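Local coordinates for isochorismatase family protein (Enterococcus faecalis, PDB 2A67) that belongs to the isochorismatase family and is probably a hydrolase, although its substrate is not established, at residues Ala84-Phe87 against Asn91-Asp94; Met121-Gly126 against Gly159-Phe164. One frame throughout, in Å; residues are numbered along the deposited sequence.

Contact 1 (Ala84-Phe87 with Asn91-Asp94) and contact 2 (Met121-Gly126 with Gly159-Phe164) follow each other along the chain, with centres about 15 Å apart. They meet through helix 111-125. Phe87 of contact 1 lies against its last turns: Phe87 CD1 is 3.4 Å from Met121 CG, and Phe87 CD2 is 3.7 Å from Leu125 CD1. Asn85 ND2 also packs on Met121 CE, at 3.4 Å. The same stretch of helix sends His123 to Phe161 in contact 2. Both contacts also reach the second subunit, contact 2 with more residues. The end of helix 111-125 thus stands between the Phe87 loop and the Phe161 loop.

Contact 1: Ala84-Phe87 against Asn91-Asp94; sequences ANAF and NLND
Leu92 lays its CD2 methyl over one face of the Phe87 ring. Leu92 CD2 lies 3.9 Å from the centroid of the Phe87 ring and only 13° off the normal, a CH-pi contact. With CG anti to the backbone N (chi1 -172°), the CD2 branch of Leu92 rests against both the ring and Ala86. Leu92 CD2 touches Ala86 CB at 3.8 Å. Leu92 CB also sits 3.4 Å from Ala86 O, so this is the tight part of the contact.

The Asn93 side is looser. Asn93 ND2 stays 4.1 Å from Phe87 CE2 and approaches the ring obliquely. Here a water joins the backbones: it donates to Phe87 O at 3.1 Å and accepts from Asn93 N at 2.8 Å. On the loop itself, Asn85 OD1 accepts from Phe87 N at 3.0 Å, forming an Asx turn just before the ring. Thr90 OG1 hydrogen-bonds to both Ala86 O and Leu92 N.

The contact lies in the beta-alpha-beta crossover from strand 77-81 through helix 92-98 to parallel strand 103-109. Leu92 touches Ile79 of the first strand, while Ala86 N hydrogen-bonds to Thr118 OG1 of helix 111-125.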
ATOM      1  N   ALA D  84       8.340  -4.062   5.669  1.00 38.98           N
ATOM      2  CA  ALA D  84       6.975  -3.539   6.112  1.00 38.84           C
ATOM      3  C   ALA D  84       5.846  -4.529   5.764  1.00 37.91           C
ATOM      4  O   ALA D  84       4.907  -4.790   6.604  1.00 37.91           O
ATOM      5  CB  ALA D  84       6.637  -2.130   5.474  1.00 39.07           C
ATOM      6  N   ASN D  85       5.977  -5.114   4.560  1.00 35.97           N
ATOM      7  CA  ASN D  85       5.016  -6.118   4.021  1.00 34.18           C
ATOM      8  C   ASN D  85       5.111  -7.536   4.670  1.00 32.48           C
ATOM      9  O   ASN D  85       6.110  -8.244   4.515  1.00 28.59           O
ATOM     10  CB  ASN D  85       5.276  -6.189   2.515  1.00 35.21           C
ATOM     11  CG  ASN D  85       4.290  -7.042   1.763  1.00 36.26           C
ATOM     12  OD1 ASN D  85       3.592  -7.899   2.340  1.00 36.32           O
ATOM     13  ND2 ASN D  85       4.204  -6.799   0.459  1.00 32.71           N
ATOM     14  N   ALA D  86       4.045  -7.983   5.352  1.00 30.53           N
ATOM     15  CA  ALA D  86       4.108  -9.215   6.160  1.00 29.09           C
ATOM     16  C   ALA D  86       4.064 -10.495   5.320  1.00 29.24           C
ATOM     17  O   ALA D  86       4.262 -11.599   5.855  1.00 30.10           O
ATOM     18  CB  ALA D  86       2.949  -9.216   7.230  1.00 31.29           C
ATOM     19  N   PHE D  87       3.846 -10.352   4.005  1.00 27.23           N
ATOM     20  CA  PHE D  87       3.857 -11.431   3.048  1.00 26.87           C
ATOM     21  C   PHE D  87       5.215 -11.501   2.325  1.00 29.36           C
ATOM     22  O   PHE D  87       5.527 -12.550   1.782  1.00 29.95           O
ATOM     23  CB  PHE D  87       2.807 -11.219   1.935  1.00 26.46           C
ATOM     24  CG  PHE D  87       1.356 -11.203   2.436  1.00 24.73           C
ATOM     25  CD1 PHE D  87       0.772 -10.008   2.825  1.00 22.92           C
ATOM     26  CD2 PHE D  87       0.637 -12.406   2.566  1.00 24.63           C
ATOM     27  CE1 PHE D  87      -0.584  -9.993   3.354  1.00 23.68           C
ATOM     28  CE2 PHE D  87      -0.720 -12.408   3.072  1.00 25.33           C
ATOM     29  CZ  PHE D  87      -1.307 -11.199   3.444  1.00 23.15           C
ATOM     30  N   ASN D  91       6.422 -16.758   5.457  0.50 30.62           N
ATOM     31  CA  ASN D  91       5.561 -17.917   5.438  0.50 31.01           C
ATOM     32  C   ASN D  91       4.075 -17.536   5.672  0.50 30.73           C
ATOM     33  O   ASN D  91       3.265 -18.401   5.949  0.50 30.40           O
ATOM     34  CB  ASN D  91       6.025 -18.922   6.507  0.50 30.81           C
ATOM     35  CG  ASN D  91       7.397 -19.527   6.205  0.50 31.87           C
ATOM     36  OD1 ASN D  91       7.847 -19.553   5.058  0.50 32.41           O
ATOM     37  ND2 ASN D  91       8.063 -20.028   7.238  0.50 33.62           N
ATOM     38  N   LEU D  92       3.732 -16.246   5.573  1.00 30.73           N
ATOM     39  CA  LEU D  92       2.325 -15.796   5.827  1.00 30.65           C
ATOM     40  C   LEU D  92       1.283 -16.413   4.891  1.00 32.53           C
ATOM     41  O   LEU D  92       0.279 -16.982   5.355  1.00 33.30           O
ATOM     42  CB  LEU D  92       2.183 -14.278   5.906  1.00 30.03           C
ATOM     43  CG  LEU D  92       0.761 -13.790   6.364  1.00 29.92           C
ATOM     44  CD1 LEU D  92       0.265 -14.592   7.587  1.00 24.60           C
ATOM     45  CD2 LEU D  92       0.775 -12.269   6.614  1.00 27.61           C
ATOM     46  N   ASN D  93       1.508 -16.329   3.580  1.00 33.19           N
ATOM     47  CA  ASN D  93       0.538 -16.827   2.629  1.00 34.20           C
ATOM     48  C   ASN D  93       0.353 -18.347   2.810  1.00 34.27           C
ATOM     49  O   ASN D  93      -0.800 -18.868   2.840  1.00 32.19           O
ATOM     50  CB  ASN D  93       0.979 -16.438   1.237  1.00 35.28           C
ATOM     51  CG  ASN D  93      -0.134 -16.421   0.271  1.00 40.32           C
ATOM     52  OD1 ASN D  93      -0.140 -17.215  -0.683  1.00 45.23           O
ATOM     53  ND2 ASN D  93      -1.121 -15.548   0.498  1.00 38.81           N
ATOM     54  N   ASP D  94       1.471 -19.054   3.034  1.00 33.86           N
ATOM     55  CA  ASP D  94       1.406 -20.514   3.273  1.00 34.68           C
ATOM     56  C   ASP D  94       0.615 -20.922   4.500  1.00 33.41           C
ATOM     57  O   ASP D  94      -0.085 -21.904   4.469  1.00 34.39           O
ATOM     58  CB  ASP D  94       2.799 -21.153   3.366  1.00 35.65           C
ATOM     59  CG  ASP D  94       3.456 -21.326   2.004  1.00 39.46           C
ATOM     60  OD1 ASP D  94       2.797 -21.034   0.983  1.00 42.80           O
ATOM     61  OD2 ASP D  94       4.636 -21.736   1.966  1.00 43.77           O
TER
HETATM   62  O   HOH W   1       3.651 -14.991   2.378  1.00 28.09           O

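Contact 2: Met121-Gly126 against Gly159-Phe164; sequences MAHGLG and GRFLTF
In His123, chi1 of 169° sets the imidazole trans to the backbone N, while Phe161 holds CG anti to its carbonyl carbon (chi1 -61°). These torsions bring the two rings together as a T-shaped (edge-to-face) pair. The edge of Phe161 points to the face of His123. The centroids are 5.5 Å apart and the planes stand at 83°. Phe161 CD1 does the touching, 3.8 Å from His123 CG, with His123 CB equally near.

The CD2-NE2 end of the imidazole, on the same side of the ring plane, meets backbone. His123 NE2 is 3.6 Å from Arg160 O, and His123 CD2 is 3.8 Å from Phe161 O. Both oxygens lie oblique to the ring, and neither approach is a hydrogen bond. His83 of the second subunit stacks on His123 and also meets Phe161.

Gly126, with positive phi, closes the helix in a Schellman motif, its N bonded to His123 O at 3.0 Å.

The contact joins the end of helix 111-125, which links parallel strands 103-109 and 128-137, to the loop between helix 146-157 and the short strand 163-164. Phe161 also packs on Ile119 and Ile156, one from each helix. Thr163 pairs with strand 128-137, the neighbour of 163-164 in the parallel sheet.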
HETATM    1  N   MSE D 121      -1.503  -5.220   0.324  1.00 23.46           N
HETATM    2  CA  MSE D 121      -1.091  -6.547  -0.163  1.00 24.75           C
HETATM    3  C   MSE D 121      -2.175  -7.651   0.018  1.00 23.71           C
HETATM    4  O   MSE D 121      -2.431  -8.415  -0.896  1.00 22.19           O
HETATM    5  CB  MSE D 121       0.242  -6.950   0.509  1.00 26.48           C
HETATM    6  CG  MSE D 121       0.854  -8.187  -0.066  1.00 33.49           C
HETATM    7 SE   MSE D 121       1.668  -7.945  -1.893  1.00 49.44          SE
HETATM    8  CE  MSE D 121       1.860  -6.388  -1.904  1.00 18.97           C
ATOM      9  N   ALA D 122      -2.700  -7.778   1.223  1.00 22.62           N
ATOM     10  CA  ALA D 122      -3.648  -8.803   1.537  1.00 22.95           C
ATOM     11  C   ALA D 122      -4.859  -8.588   0.613  1.00 22.31           C
ATOM     12  O   ALA D 122      -5.334  -9.543   0.061  1.00 23.71           O
ATOM     13  CB  ALA D 122      -4.073  -8.670   2.982  1.00 22.85           C
ATOM     14  N   HIS D 123      -5.331  -7.356   0.451  1.00 21.83           N
ATOM     15  CA  HIS D 123      -6.506  -7.115  -0.430  1.00 23.96           C
ATOM     16  C   HIS D 123      -6.127  -7.571  -1.862  1.00 24.92           C
ATOM     17  O   HIS D 123      -6.883  -8.245  -2.621  1.00 22.04           O
ATOM     18  CB  HIS D 123      -6.843  -5.617  -0.459  1.00 22.79           C
ATOM     19  CG  HIS D 123      -7.837  -5.283  -1.537  1.00 25.24           C
ATOM     20  ND1 HIS D 123      -7.480  -5.049  -2.859  1.00 21.24           N
ATOM     21  CD2 HIS D 123      -9.192  -5.282  -1.504  1.00 26.02           C
ATOM     22  CE1 HIS D 123      -8.583  -4.848  -3.573  1.00 29.47           C
ATOM     23  NE2 HIS D 123      -9.631  -5.001  -2.777  1.00 22.90           N
ATOM     24  N   GLY D 124      -4.901  -7.213  -2.254  1.00 24.47           N
ATOM     25  CA  GLY D 124      -4.497  -7.450  -3.620  1.00 24.35           C
ATOM     26  C   GLY D 124      -4.306  -8.920  -3.949  1.00 25.47           C
ATOM     27  O   GLY D 124      -4.425  -9.303  -5.113  1.00 26.31           O
ATOM     28  N   LEU D 125      -3.971  -9.728  -2.946  1.00 24.45           N
ATOM     29  CA  LEU D 125      -3.859 -11.183  -3.070  1.00 25.48           C
ATOM     30  C   LEU D 125      -5.223 -11.889  -3.016  1.00 25.74           C
ATOM     31  O   LEU D 125      -5.319 -13.066  -3.337  1.00 26.09           O
ATOM     32  CB  LEU D 125      -2.966 -11.749  -1.949  1.00 25.29           C
ATOM     33  CG  LEU D 125      -1.505 -11.260  -2.083  1.00 26.63           C
ATOM     34  CD1 LEU D 125      -0.743 -11.620  -0.809  1.00 29.82           C
ATOM     35  CD2 LEU D 125      -0.877 -11.846  -3.361  1.00 28.26           C
ATOM     36  N   GLY D 126      -6.267 -11.179  -2.613  1.00 25.72           N
ATOM     37  CA  GLY D 126      -7.631 -11.757  -2.735  1.00 25.13           C
ATOM     38  C   GLY D 126      -8.214 -12.038  -1.355  1.00 26.61           C
ATOM     39  O   GLY D 126      -9.290 -12.670  -1.262  1.00 25.49           O
ATOM     40  N   GLY D 159     -13.526   0.794   3.122  1.00 28.63           N
ATOM     41  CA  GLY D 159     -14.314   0.571   1.915  1.00 30.96           C
ATOM     42  C   GLY D 159     -13.467   0.117   0.736  1.00 32.42           C
ATOM     43  O   GLY D 159     -13.801  -0.855   0.041  1.00 33.80           O
ATOM     44  N   ARG D 160     -12.303   0.729   0.509  1.00 32.77           N
ATOM     45  CA  ARG D 160     -11.564   0.264  -0.656  1.00 30.11           C
ATOM     46  C   ARG D 160     -10.687  -0.945  -0.435  1.00 28.18           C
ATOM     47  O   ARG D 160     -10.568  -1.797  -1.338  1.00 27.00           O
ATOM     48  CB  ARG D 160     -10.892   1.415  -1.372  1.00 34.56           C
ATOM     49  CG  ARG D 160      -9.794   1.963  -0.683  1.00 36.44           C
ATOM     50  CD  ARG D 160      -8.856   2.648  -1.655  1.00 41.38           C
ATOM     51  NE  ARG D 160      -9.482   3.707  -2.443  1.00 40.61           N
ATOM     52  CZ  ARG D 160     -10.154   4.765  -2.005  1.00 41.02           C
ATOM     53  NH1 ARG D 160     -10.400   4.998  -0.707  1.00 42.88           N
ATOM     54  NH2 ARG D 160     -10.591   5.616  -2.923  1.00 43.20           N
ATOM     55  N   PHE D 161     -10.150  -1.107   0.766  1.00 25.25           N
ATOM     56  CA  PHE D 161      -9.361  -2.296   1.030  1.00 25.52           C
ATOM     57  C   PHE D 161      -9.977  -3.202   2.091  1.00 24.68           C
ATOM     58  O   PHE D 161      -9.638  -4.398   2.148  1.00 24.77           O
ATOM     59  CB  PHE D 161      -7.913  -1.966   1.505  1.00 23.41           C
ATOM     60  CG  PHE D 161      -7.097  -1.191   0.478  1.00 24.71           C
ATOM     61  CD1 PHE D 161      -6.621  -1.804  -0.666  1.00 26.11           C
ATOM     62  CD2 PHE D 161      -6.795   0.138   0.684  1.00 25.34           C
ATOM     63  CE1 PHE D 161      -5.893  -1.065  -1.625  1.00 26.42           C
ATOM     64  CE2 PHE D 161      -6.061   0.882  -0.265  1.00 28.50           C
ATOM     65  CZ  PHE D 161      -5.641   0.281  -1.431  1.00 24.29           C
ATOM     66  N   LEU D 162     -10.761  -2.611   2.996  1.00 24.39           N
ATOM     67  CA  LEU D 162     -11.251  -3.355   4.177  1.00 24.51           C
ATOM     68  C   LEU D 162     -12.574  -2.745   4.666  1.00 24.96           C
ATOM     69  O   LEU D 162     -12.992  -1.688   4.211  1.00 26.29           O
ATOM     70  CB  LEU D 162     -10.179  -3.428   5.308  1.00 24.15           C
ATOM     71  CG  LEU D 162      -9.590  -2.112   5.897  1.00 25.52           C
ATOM     72  CD1 LEU D 162     -10.662  -1.368   6.745  1.00 26.42           C
ATOM     73  CD2 LEU D 162      -8.392  -2.458   6.781  1.00 26.29           C
ATOM     74  N   THR D 163     -13.250  -3.457   5.555  1.00 25.66           N
ATOM     75  CA  THR D 163     -14.423  -2.929   6.214  1.00 24.15           C
ATOM     76  C   THR D 163     -14.066  -2.704   7.657  1.00 23.66           C
ATOM     77  O   THR D 163     -13.587  -3.635   8.302  1.00 23.44           O
ATOM     78  CB  THR D 163     -15.579  -4.002   6.186  1.00 26.05           C
ATOM     79  OG1 THR D 163     -15.834  -4.423   4.839  1.00 25.12           O
ATOM     80  CG2 THR D 163     -16.899  -3.423   6.807  1.00 24.80           C
ATOM     81  N   PHE D 164     -14.404  -1.526   8.202  1.00 23.90           N
ATOM     82  CA  PHE D 164     -14.299  -1.316   9.636  1.00 24.20           C
ATOM     83  C   PHE D 164     -15.441  -1.981  10.331  1.00 26.94           C
ATOM     84  O   PHE D 164     -16.570  -1.845   9.904  1.00 23.73           O
ATOM     85  CB  PHE D 164     -14.258   0.163   9.982  1.00 24.64           C
ATOM     86  CG  PHE D 164     -12.843   0.734   9.839  1.00 24.18           C
ATOM     87  CD1 PHE D 164     -11.957   0.665  10.892  1.00 25.65           C
ATOM     88  CD2 PHE D 164     -12.439   1.275   8.624  1.00 24.79           C
ATOM     89  CE1 PHE D 164     -10.592   1.127  10.736  1.00 23.74           C
ATOM     90  CE2 PHE D 164     -11.112   1.783   8.457  1.00 26.80           C
ATOM     91  CZ  PHE D 164     -10.227   1.714   9.530  1.00 25.08           C
TER